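PDB 2YEQ: alkaline phosphatase D from Bacillus subtilis, which hydrolyses phosphate esters, acting as a phosphodiesterase with an active site that contains iron and calcium ions. Local coordinates for residues A[183-186]-A[187-190]; A[240-243]-A[244-248]; A[417-420]-A[421-425]; A[506-509]-A[510-514]. All blocks are in the same frame, centred on the assembly; numbering follows the deposited sequence.

Interaction 1: A[183-186]-A[187-190]; sequences RNRH and AQYR. With EDO (1,2-ethanediol), chain B.
R185 and Y189 run side by side along one flank of helix 179-190, one turn apart in the i to i+4 spacing of an alpha-helix. The tyrosine starts at CB, 3.9 Å from R185 O. Its CG stands anti to the carbonyl carbon (chi1 -82°), which turns the ring back over the preceding turn and brings CD1 within 3.4 Å of R185 O. Next along the ring, CE1 rests against the methylene CD of R185 at 3.6 Å, ring and guanidinium planes being only 16° apart. The tip then leaves the helix, and OH is hydrogen-bonded to H171 NE2 and Y127 N. Tyrosine suits this place because its ring carbons CD1 and CE1 give R185 CD an apolar rim to rest on, and it still carries a hydroxyl far enough out to reach two loops. A phenylalanine here would probably keep the packing on R185 but leave H171 and Y127 without their shared hydroxyl.

R185, bent at chi2 and chi3, sends NE to N172 OD1 and NH1 to the carbonyls of Y154 and Y156. Y154 is an iron ligand, which probably places the arginine in the second shell of that metal, holding the backbone of a ligand. Q188 grips the same loop, its OE1 taking N172 N and its NE2 reaching T170 O.

Round the helix, R190 N donates to H186 O at 2.9 Å. R190 NH1 has H245 O as its main partner, and one water donates to H186 O at 3.1 Å, lies 3.0 Å from H186 ND1 and accepts a weak bond from R190 NH1.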
loop_
_atom_site.group_PDB
_atom_site.type_symbol
_atom_site.label_atom_id
_atom_site.label_comp_id
_atom_site.label_asym_id
_atom_site.label_seq_id
_atom_site.Cartn_x
_atom_site.Cartn_y
_atom_site.Cartn_z
ATOM N N ARG A 183 17.007 5.426 -4.811
ATOM C CA ARG A 183 16.732 5.187 -6.229
ATOM C C ARG A 183 17.111 3.758 -6.621
ATOM O O ARG A 183 16.328 3.062 -7.307
ATOM C CB ARG A 183 17.479 6.183 -7.105
ATOM C CG ARG A 183 16.913 7.563 -7.134
ATOM C CD ARG A 183 17.918 8.519 -7.807
ATOM N NE ARG A 183 17.314 9.784 -8.161
ATOM C CZ ARG A 183 17.975 10.825 -8.643
ATOM N NH1 ARG A 183 19.288 10.770 -8.828
ATOM N NH2 ARG A 183 17.321 11.907 -8.972
ATOM N N ASN A 184 18.288 3.318 -6.172
ATOM C CA ASN A 184 18.758 1.987 -6.477
ATOM C C ASN A 184 17.911 0.905 -5.811
ATOM O O ASN A 184 17.683 -0.175 -6.383
ATOM C CB ASN A 184 20.248 1.825 -6.132
ATOM C CG ASN A 184 21.150 2.642 -7.052
ATOM O OD1 ASN A 184 20.710 3.089 -8.113
ATOM N ND2 ASN A 184 22.403 2.867 -6.632
ATOM N N ARG A 185 17.431 1.176 -4.603
ATOM C CA ARG A 185 16.567 0.206 -3.940
ATOM C C ARG A 185 15.217 0.118 -4.687
ATOM O O ARG A 185 14.713 -0.988 -4.882
ATOM C CB ARG A 185 16.326 0.593 -2.488
ATOM C CG ARG A 185 15.469 -0.381 -1.709
ATOM C CD ARG A 185 16.079 -1.737 -1.593
ATOM N NE ARG A 185 17.485 -1.789 -1.171
ATOM C CZ ARG A 185 17.931 -1.916 0.075
ATOM N NH1 ARG A 185 17.083 -1.947 1.108
ATOM N NH2 ARG A 185 19.256 -2.016 0.291
ATOM N N HIS A 186 14.630 1.251 -5.064
ATOM C CA HIS A 186 13.406 1.231 -5.915
ATOM C C HIS A 186 13.640 0.439 -7.206
ATOM O O HIS A 186 12.797 -0.346 -7.618
ATOM C CB HIS A 186 12.864 2.613 -6.268
ATOM C CG HIS A 186 11.990 3.209 -5.203
ATOM N ND1 HIS A 186 10.618 3.259 -5.147
ATOM C CD2 HIS A 186 12.388 3.758 -4.071
ATOM C CE1 HIS A 186 10.249 3.877 -4.022
ATOM N NE2 HIS A 186 11.312 4.150 -3.335
ATOM N N ALA A 187 14.803 0.626 -7.824
ATOM C CA ALA A 187 15.149 -0.116 -9.023
ATOM C C ALA A 187 15.271 -1.615 -8.761
ATOM O O ALA A 187 14.849 -2.415 -9.608
ATOM C CB ALA A 187 16.441 0.444 -9.639
ATOM N N GLN A 188 15.828 -2.017 -7.616
ATOM C CA GLN A 188 15.947 -3.438 -7.307
ATOM C C GLN A 188 14.573 -4.101 -7.266
ATOM O O GLN A 188 14.385 -5.165 -7.838
ATOM C CB GLN A 188 16.645 -3.694 -5.975
ATOM C CG GLN A 188 16.638 -5.158 -5.576
ATOM C CD GLN A 188 17.416 -5.448 -4.310
ATOM O OE1 GLN A 188 17.297 -4.717 -3.318
ATOM N NE2 GLN A 188 18.211 -6.536 -4.324
ATOM N N TYR A 189 13.651 -3.485 -6.533
ATOM C CA TYR A 189 12.288 -4.007 -6.355
ATOM C C TYR A 189 11.507 -3.995 -7.662
ATOM O O TYR A 189 10.891 -4.985 -8.019
ATOM C CB TYR A 189 11.521 -3.192 -5.273
ATOM C CG TYR A 189 11.825 -3.632 -3.848
ATOM C CD1 TYR A 189 13.125 -3.638 -3.361
ATOM C CD2 TYR A 189 10.808 -3.991 -2.976
ATOM C CE1 TYR A 189 13.404 -4.029 -2.067
ATOM C CE2 TYR A 189 11.071 -4.397 -1.682
ATOM C CZ TYR A 189 12.374 -4.383 -1.215
ATOM O OH TYR A 189 12.649 -4.802 0.066
ATOM N N ARG A 190 11.561 -2.869 -8.372
ATOM C CA ARG A 190 10.784 -2.642 -9.571
ATOM C C ARG A 190 11.308 -3.452 -10.791
ATOM O O ARG A 190 10.605 -3.566 -11.791
ATOM C CB ARG A 190 10.754 -1.144 -9.870
ATOM C CG ARG A 190 9.806 -0.675 -10.952
ATOM C CD ARG A 190 8.378 -1.093 -10.624
ATOM N NE ARG A 190 7.329 -0.160 -10.981
ATOM C CZ ARG A 190 7.194 1.107 -10.572
ATOM N NH1 ARG A 190 8.092 1.711 -9.802
ATOM N NH2 ARG A 190 6.159 1.818 -11.000
HETATM C C1 EDO B . 23.991 3.951 -4.039
HETATM O O1 EDO B . 25.289 4.564 -4.167
HETATM C C2 EDO B . 24.061 2.557 -3.405
HETATM O O2 EDO B . 23.090 1.670 -3.976
HETATM O O HOH W 1 10.107 1.197 -7.326
#

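Interaction 2: A[240-243]-A[244-248]; sequences QAYY and EHMPL. With EDO (1,2-ethanediol), chain C.
M246 CG sits squarely over the centre of the Y242 ring, 3.7 Å from the centroid and 10° off the normal, a CH-pi contact. The thioether follows the same face: SD is farther out, at 4.8 Å from the centroid in a Met-aromatic contact, and the chain, bent at chi2 (-59°), swings CE back to 3.7 Å from Y242 CE1. L248 CD1 approaches the other rim, near CE2, and V206 touches all three side chains. Methionine suits the spot because its flexible arm can follow a flat ring, while W208 meets Y242 edge-to-face.

The backbone here is running out of helix 228-245 into a loop, where P247 is the centre of an inverse gamma turn closed by L248 N to M246 O. Y243 reaches the same loop through a water that binds its OH and donates to L248 O. H245 folds its ring back on the helix: ND1 donates to A241 O at 2.8 Å, with the acceptor in the ring plane, and NE2 is hydrogen-bonded to R28 NH1.

At the polar edge, Q240 NE2 donates to E244 OE2 at 2.9 Å. The bond is nearly straight; OE2 lies in the amide plane, and NE2 comes from above the carboxylate plane, 37° out of it. E244 OE1 forms a salt bridge with R183. A leucine in place of Q240 is likely to leave OE2 without this donor and the bound ethanediol without its acceptor. That acceptor is the other end of the amide, Q240 OE1, which takes a hydrogen bond from ethanediol O2 at 2.7 Å.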
loop_
_atom_site.group_PDB
_atom_site.type_symbol
_atom_site.label_atom_id
_atom_site.label_comp_id
_atom_site.label_asym_id
_atom_site.label_seq_id
_atom_site.Cartn_x
_atom_site.Cartn_y
_atom_site.Cartn_z
ATOM N N GLN A 240 11.637 11.888 -2.653
ATOM C CA GLN A 240 11.997 12.165 -4.046
ATOM C C GLN A 240 12.069 10.851 -4.854
ATOM O O GLN A 240 11.501 10.769 -5.939
ATOM C CB GLN A 240 13.335 12.928 -4.180
ATOM C CG GLN A 240 13.630 13.285 -5.659
ATOM C CD GLN A 240 14.767 14.297 -5.870
ATOM O OE1 GLN A 240 15.023 15.181 -5.036
ATOM N NE2 GLN A 240 15.417 14.200 -7.026
ATOM N N ALA A 241 12.758 9.851 -4.327
ATOM C CA ALA A 241 12.900 8.549 -5.010
ATOM C C ALA A 241 11.541 7.880 -5.215
ATOM O O ALA A 241 11.310 7.231 -6.252
ATOM C CB ALA A 241 13.801 7.624 -4.254
ATOM N N TYR A 242 10.638 8.060 -4.249
ATOM C CA TYR A 242 9.285 7.512 -4.362
ATOM C C TYR A 242 8.538 8.181 -5.502
ATOM O O TYR A 242 8.000 7.513 -6.374
ATOM C CB TYR A 242 8.541 7.702 -3.046
ATOM C CG TYR A 242 7.206 7.004 -2.944
ATOM C CD1 TYR A 242 7.120 5.704 -2.504
ATOM C CD2 TYR A 242 6.028 7.679 -3.226
ATOM C CE1 TYR A 242 5.872 5.054 -2.397
ATOM C CE2 TYR A 242 4.788 7.054 -3.093
ATOM C CZ TYR A 242 4.725 5.757 -2.671
ATOM O OH TYR A 242 3.490 5.162 -2.535
ATOM N N TYR A 243 8.526 9.512 -5.516
ATOM C CA TYR A 243 7.951 10.242 -6.609
ATOM C C TYR A 243 8.512 9.759 -7.963
ATOM O O TYR A 243 7.742 9.509 -8.892
ATOM C CB TYR A 243 8.153 11.768 -6.479
ATOM C CG TYR A 243 7.677 12.494 -7.705
ATOM C CD1 TYR A 243 6.322 12.787 -7.885
ATOM C CD2 TYR A 243 8.557 12.813 -8.742
ATOM C CE1 TYR A 243 5.869 13.411 -9.028
ATOM C CE2 TYR A 243 8.107 13.428 -9.889
ATOM C CZ TYR A 243 6.754 13.726 -10.034
ATOM O OH TYR A 243 6.298 14.351 -11.180
ATOM N N GLU A 244 9.840 9.688 -8.070
ATOM C CA GLU A 244 10.502 9.321 -9.326
ATOM C C GLU A 244 10.003 7.957 -9.821
ATOM O O GLU A 244 9.968 7.727 -11.012
ATOM C CB GLU A 244 12.031 9.327 -9.160
ATOM C CG GLU A 244 12.591 10.753 -9.001
ATOM C CD GLU A 244 14.026 10.843 -8.555
ATOM O OE1 GLU A 244 14.582 9.818 -8.113
ATOM O OE2 GLU A 244 14.595 11.977 -8.632
ATOM N N HIS A 245 9.629 7.060 -8.913
ATOM C CA HIS A 245 9.259 5.706 -9.305
ATOM C C HIS A 245 7.763 5.401 -9.285
ATOM O O HIS A 245 7.370 4.285 -9.571
ATOM C CB HIS A 245 10.034 4.677 -8.484
ATOM C CG HIS A 245 11.492 4.678 -8.796
ATOM N ND1 HIS A 245 12.359 5.598 -8.251
ATOM C CD2 HIS A 245 12.219 3.928 -9.659
ATOM C CE1 HIS A 245 13.566 5.400 -8.757
ATOM N NE2 HIS A 245 13.506 4.393 -9.608
ATOM N N MET A 246 6.935 6.389 -8.991
ATOM C CA MET A 246 5.494 6.149 -8.846
ATOM C C MET A 246 4.668 6.995 -9.790
ATOM O O MET A 246 4.993 8.162 -10.045
ATOM C CB MET A 246 5.062 6.432 -7.408
ATOM C CG MET A 246 5.565 5.449 -6.398
ATOM S SD MET A 246 5.043 3.748 -6.745
ATOM C CE MET A 246 5.722 2.833 -5.414
ATOM N N PRO A 247 3.551 6.446 -10.273
ATOM C CA PRO A 247 2.703 7.165 -11.232
ATOM C C PRO A 247 1.775 8.162 -10.536
ATOM O O PRO A 247 0.562 7.954 -10.455
ATOM C CB PRO A 247 1.909 6.046 -11.898
ATOM C CG PRO A 247 1.735 5.056 -10.821
ATOM C CD PRO A 247 3.045 5.085 -10.037
ATOM N N LEU A 248 2.370 9.249 -10.066
ATOM C CA LEU A 248 1.688 10.323 -9.344
ATOM C C LEU A 248 1.552 11.569 -10.196
ATOM O O LEU A 248 2.334 11.801 -11.107
ATOM C CB LEU A 248 2.499 10.648 -8.085
ATOM C CG LEU A 248 2.654 9.495 -7.080
ATOM C CD1 LEU A 248 3.571 9.875 -5.927
ATOM C CD2 LEU A 248 1.307 9.029 -6.503
HETATM C C1 EDO C . 13.197 19.039 -3.284
HETATM O O1 EDO C . 13.357 20.256 -4.008
HETATM C C2 EDO C . 13.824 17.858 -4.024
HETATM O O2 EDO C . 13.086 16.661 -3.779
HETATM O O HOH W 2 3.799 14.050 -11.900
#

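Interaction 3: A[417-420]-A[421-425]; sequences ADKR and ADTDQ. With EDO (1,2-ethanediol), chain N.
R420 N donates to T423 OG1 at 3.0 Å, a bond that spans the turn by which the chain enters helix 423-429. Threonine suits the position because its hydroxyl can point back at the chain that leads in: OG1 is anti to the carbonyl carbon (chi1 -57°), while CG2 and CB lie against K419 CG. The return bond, T423 N to R420 O, is weak at 3.5 Å. A water adds a second link by donating to R420 O at 2.8 Å and accepting from D424 N, so the carbonyl is tied to the next backbone N-H of the helix.

K419 runs extended as far as its last torsion, passes obliquely over T423 and meets D424 at about a right angle in a salt bridge. NZ meets OD1 at 2.7 Å on its syn side, with a second, weak bond to OD2. A lysine is long enough to span five residues here while its charged end stays at the surface.

R420 and D422 lie side by side on another flank, pointing the same way. D422 OD1 stands at the edge of the guanidinium, but its distance of 3.9 Å from NE makes this a long ion pair. Both residues are fixed more firmly by E503: its OE1 forms a salt bridge with R420 NH2, and its backbone N is hydrogen-bonded to D422 OD2. On the approach, D418 is anchored by R472. With A421 and D422 at its corners, the backbone of residues 420-423 has the form of a type I beta-turn leading into a helix.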
loop_
_atom_site.group_PDB
_atom_site.type_symbol
_atom_site.label_atom_id
_atom_site.label_comp_id
_atom_site.label_asym_id
_atom_site.label_seq_id
_atom_site.Cartn_x
_atom_site.Cartn_y
_atom_site.Cartn_z
ATOM N N ALA A 417 1.457 -19.381 7.601
ATOM C CA ALA A 417 0.630 -20.528 7.995
ATOM C C ALA A 417 -0.832 -20.118 8.010
ATOM O O ALA A 417 -1.162 -18.947 7.815
ATOM C CB ALA A 417 1.075 -21.052 9.365
ATOM N N ASP A 418 -1.738 -21.081 8.189
ATOM C CA ASP A 418 -3.151 -20.734 8.241
ATOM C C ASP A 418 -3.497 -19.998 9.542
ATOM O O ASP A 418 -4.346 -19.111 9.563
ATOM C CB ASP A 418 -4.040 -21.984 8.068
ATOM C CG ASP A 418 -5.422 -21.637 7.600
ATOM O OD1 ASP A 418 -5.604 -21.344 6.382
ATOM O OD2 ASP A 418 -6.327 -21.601 8.456
ATOM N N LYS A 419 -2.806 -20.362 10.606
ATOM C CA LYS A 419 -3.114 -19.918 11.958
ATOM C C LYS A 419 -1.807 -19.811 12.740
ATOM O O LYS A 419 -0.863 -20.535 12.439
ATOM C CB LYS A 419 -4.001 -20.995 12.608
ATOM C CG LYS A 419 -4.677 -20.641 13.914
ATOM C CD LYS A 419 -5.729 -21.731 14.261
ATOM C CE LYS A 419 -6.111 -21.728 15.731
ATOM N NZ LYS A 419 -7.524 -22.168 15.910
ATOM N N ARG A 420 -1.792 -18.958 13.765
ATOM C CA ARG A 420 -0.627 -18.733 14.647
ATOM C C ARG A 420 -0.939 -19.173 16.087
ATOM O O ARG A 420 -2.064 -19.513 16.405
ATOM C CB ARG A 420 -0.329 -17.232 14.715
ATOM C CG ARG A 420 0.194 -16.629 13.487
ATOM C CD ARG A 420 1.121 -15.494 13.814
ATOM N NE ARG A 420 0.493 -14.173 13.844
ATOM C CZ ARG A 420 0.770 -13.190 12.966
ATOM N NH1 ARG A 420 1.627 -13.367 11.939
ATOM N NH2 ARG A 420 0.177 -12.017 13.107
ATOM N N ALA A 421 0.064 -19.110 16.957
ATOM C CA ALA A 421 -0.083 -19.473 18.368
ATOM C C ALA A 421 -1.048 -18.566 19.146
ATOM O O ALA A 421 -1.670 -19.015 20.085
ATOM C CB ALA A 421 1.281 -19.486 19.032
ATOM N N ASP A 422 -1.202 -17.309 18.745
ATOM C CA ASP A 422 -2.014 -16.362 19.505
ATOM C C ASP A 422 -3.361 -16.081 18.845
ATOM O O ASP A 422 -4.158 -15.294 19.345
ATOM C CB ASP A 422 -1.241 -15.043 19.733
ATOM C CG ASP A 422 -0.846 -14.348 18.435
ATOM O OD1 ASP A 422 -1.034 -14.925 17.342
ATOM O OD2 ASP A 422 -0.345 -13.208 18.506
ATOM N N THR A 423 -3.638 -16.736 17.724
ATOM C CA THR A 423 -4.876 -16.469 16.995
ATOM C C THR A 423 -6.150 -16.660 17.814
ATOM O O THR A 423 -7.018 -15.775 17.838
ATOM C CB THR A 423 -4.970 -17.334 15.721
ATOM O OG1 THR A 423 -3.823 -17.097 14.906
ATOM C CG2 THR A 423 -6.239 -16.998 14.933
ATOM N N ASP A 424 -6.281 -17.806 18.478
ATOM C CA ASP A 424 -7.503 -18.072 19.269
ATOM C C ASP A 424 -7.673 -17.059 20.386
ATOM O O ASP A 424 -8.773 -16.539 20.574
ATOM C CB ASP A 424 -7.491 -19.494 19.832
ATOM C CG ASP A 424 -7.677 -20.550 18.751
ATOM O OD1 ASP A 424 -8.304 -20.259 17.698
ATOM O OD2 ASP A 424 -7.174 -21.674 18.948
ATOM N N GLN A 425 -6.582 -16.729 21.080
ATOM C CA GLN A 425 -6.617 -15.720 22.152
ATOM C C GLN A 425 -7.091 -14.367 21.658
ATOM O O GLN A 425 -7.983 -13.737 22.247
ATOM C CB GLN A 425 -5.226 -15.584 22.787
ATOM C CG GLN A 425 -5.102 -14.486 23.849
ATOM C CD GLN A 425 -3.672 -14.014 24.002
ATOM O OE1 GLN A 425 -3.384 -12.820 23.877
ATOM N NE2 GLN A 425 -2.760 -14.954 24.257
HETATM C C1 EDO N . -3.564 -25.048 5.109
HETATM O O1 EDO N . -3.269 -26.392 4.686
HETATM C C2 EDO N . -4.987 -24.842 5.620
HETATM O O2 EDO N . -5.575 -23.691 5.005
HETATM O O HOH W 3 -4.299 -20.004 18.101
#

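Interaction 4: A[506-509]-A[510-514]; sequences RFFS and HNKAH. With PO4 (phosphate ion), chain D.
The H510 ring is held at its edge, where ND1 donates in the ring plane to R506 O at 2.7 Å. H510 N also binds this carbonyl, from the opposite face of its plane, so one oxygen grips both donors and fixes the imidazole's rotation. At another corner NE2 makes a weak bond to phosphate O3, and it is also hydrogen-bonded to H211.

The R506 guanidinium stands nearly perpendicular to that ring and presents its edge to the same anion, NH1 donating to phosphate O1 at 2.8 Å. CD also lies near O1, and the bend at chi3 (57°) beyond it turns the guanidinium to bring NH1 there, while NH2 pairs with E503.

Over one face of F507 stands N511 ND2, 3.0 Å above the plane and toward the rim, with the amide almost upright; N511 OD1 binds K224. The F508 face carries K512 CG in a CH-pi contact, the lysine laying its aliphatic part on the phenyl before NZ reaches E515.

Arginine and histidine one turn apart on helix 504-520 hold a phosphate, probably from the crystallisation liquor, beside the metals, with H510 about 4 Å from a calcium ion, consistent with a place for the substrate's phosphate.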
loop_
_atom_site.group_PDB
_atom_site.type_symbol
_atom_site.label_atom_id
_atom_site.label_comp_id
_atom_site.label_asym_id
_atom_site.label_seq_id
_atom_site.Cartn_x
_atom_site.Cartn_y
_atom_site.Cartn_z
ATOM N N ARG A 506 6.918 -9.901 14.860
ATOM C CA ARG A 506 7.159 -8.844 13.893
ATOM C C ARG A 506 7.995 -7.688 14.528
ATOM O O ARG A 506 8.985 -7.262 13.941
ATOM C CB ARG A 506 5.834 -8.353 13.301
ATOM C CG ARG A 506 5.972 -7.335 12.171
ATOM C CD ARG A 506 4.666 -7.117 11.446
ATOM N NE ARG A 506 3.595 -6.695 12.353
ATOM C CZ ARG A 506 3.165 -5.452 12.536
ATOM N NH1 ARG A 506 3.674 -4.416 11.858
ATOM N NH2 ARG A 506 2.181 -5.235 13.404
ATOM N N PHE A 507 7.602 -7.205 15.714
ATOM C CA PHE A 507 8.365 -6.179 16.449
ATOM C C PHE A 507 9.769 -6.704 16.799
ATOM O O PHE A 507 10.766 -6.012 16.617
ATOM C CB PHE A 507 7.612 -5.746 17.722
ATOM C CG PHE A 507 8.261 -4.589 18.477
ATOM C CD1 PHE A 507 8.400 -3.333 17.881
ATOM C CD2 PHE A 507 8.692 -4.748 19.795
ATOM C CE1 PHE A 507 8.992 -2.257 18.579
ATOM C CE2 PHE A 507 9.276 -3.684 20.501
ATOM C CZ PHE A 507 9.431 -2.441 19.893
ATOM N N PHE A 508 9.847 -7.943 17.252
ATOM C CA PHE A 508 11.113 -8.538 17.645
ATOM C C PHE A 508 12.066 -8.667 16.461
ATOM O O PHE A 508 13.266 -8.406 16.593
ATOM C CB PHE A 508 10.893 -9.910 18.270
ATOM C CG PHE A 508 12.155 -10.570 18.721
ATOM C CD1 PHE A 508 12.850 -10.087 19.834
ATOM C CD2 PHE A 508 12.670 -11.666 18.036
ATOM C CE1 PHE A 508 14.038 -10.695 20.262
ATOM C CE2 PHE A 508 13.857 -12.281 18.458
ATOM C CZ PHE A 508 14.536 -11.789 19.575
ATOM N N SER A 509 11.522 -9.058 15.314
ATOM C CA SER A 509 12.328 -9.274 14.133
ATOM C C SER A 509 12.848 -7.945 13.560
ATOM O O SER A 509 13.994 -7.879 13.108
ATOM C CB SER A 509 11.539 -10.066 13.093
ATOM O OG SER A 509 12.383 -10.418 12.030
ATOM N N HIS A 510 12.033 -6.891 13.603
ATOM C CA HIS A 510 12.501 -5.554 13.247
ATOM C C HIS A 510 13.559 -5.012 14.240
ATOM O O HIS A 510 14.450 -4.256 13.836
ATOM C CB HIS A 510 11.345 -4.576 13.181
ATOM C CG HIS A 510 10.489 -4.722 11.963
ATOM N ND1 HIS A 510 9.507 -5.682 11.852
ATOM C CD2 HIS A 510 10.454 -4.017 10.812
ATOM C CE1 HIS A 510 8.897 -5.556 10.687
ATOM N NE2 HIS A 510 9.448 -4.548 10.037
ATOM N N ASN A 511 13.458 -5.379 15.520
ATOM C CA ASN A 511 14.450 -4.936 16.516
ATOM C C ASN A 511 15.776 -5.688 16.367
ATOM O O ASN A 511 16.840 -5.112 16.539
ATOM C CB ASN A 511 13.906 -5.064 17.947
ATOM C CG ASN A 511 12.761 -4.104 18.225
ATOM O OD1 ASN A 511 12.680 -3.017 17.644
ATOM N ND2 ASN A 511 11.852 -4.515 19.106
ATOM N N LYS A 512 15.708 -6.973 16.039
ATOM C CA LYS A 512 16.911 -7.742 15.683
ATOM C C LYS A 512 17.628 -7.135 14.478
ATOM O O LYS A 512 18.853 -7.080 14.457
ATOM C CB LYS A 512 16.558 -9.199 15.379
ATOM C CG LYS A 512 16.372 -10.050 16.613
ATOM C CD LYS A 512 17.715 -10.417 17.269
ATOM C CE LYS A 512 17.766 -10.004 18.743
ATOM N NZ LYS A 512 18.886 -10.669 19.464
ATOM N N ALA A 513 16.864 -6.669 13.487
ATOM C CA ALA A 513 17.441 -6.016 12.315
ATOM C C ALA A 513 18.256 -4.802 12.749
ATOM O O ALA A 513 19.414 -4.663 12.360
ATOM C CB ALA A 513 16.353 -5.597 11.311
ATOM N N HIS A 514 17.639 -3.919 13.530
ATOM C CA HIS A 514 18.313 -2.694 14.013
ATOM C C HIS A 514 19.585 -3.023 14.790
ATOM O O HIS A 514 20.610 -2.368 14.633
ATOM C CB HIS A 514 17.375 -1.864 14.905
ATOM C CG HIS A 514 18.020 -0.651 15.502
ATOM N ND1 HIS A 514 18.548 -0.637 16.779
ATOM C CD2 HIS A 514 18.224 0.589 14.997
ATOM C CE1 HIS A 514 19.038 0.563 17.036
ATOM N NE2 HIS A 514 18.854 1.326 15.972
HETATM P P PO4 D . 6.122 -3.520 8.840
HETATM O O1 PO4 D . 5.917 -4.239 10.122
HETATM O O2 PO4 D . 6.273 -2.031 8.930
HETATM O O3 PO4 D . 7.109 -4.237 7.940
HETATM O O4 PO4 D . 4.781 -3.519 8.049
#

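How the interactions relate
Interactions 1 and 2 are neighbouring turns of two packed helices, their centres 11 Å apart. R183 NE forms a salt bridge with E244 OE1 at 2.7 Å, R190 NH1 lies 2.7 Å from H245 O in a probable hydrogen bond, and the H186 and H245 rings stack between them. Interactions 3 and 4 approach within about 6 Å without touching; E503 joins them, pairing with both R420 and R506. The Y189 side chain of interaction 1 is about 9 Å from the iron, that of R420 about 11 Å, and that of H510 about 4 Å from a calcium; interaction 4 contributes R506 and H510, which bind a phosphate. Interactions 2 and 3 lie on opposite sides of the chain's centre.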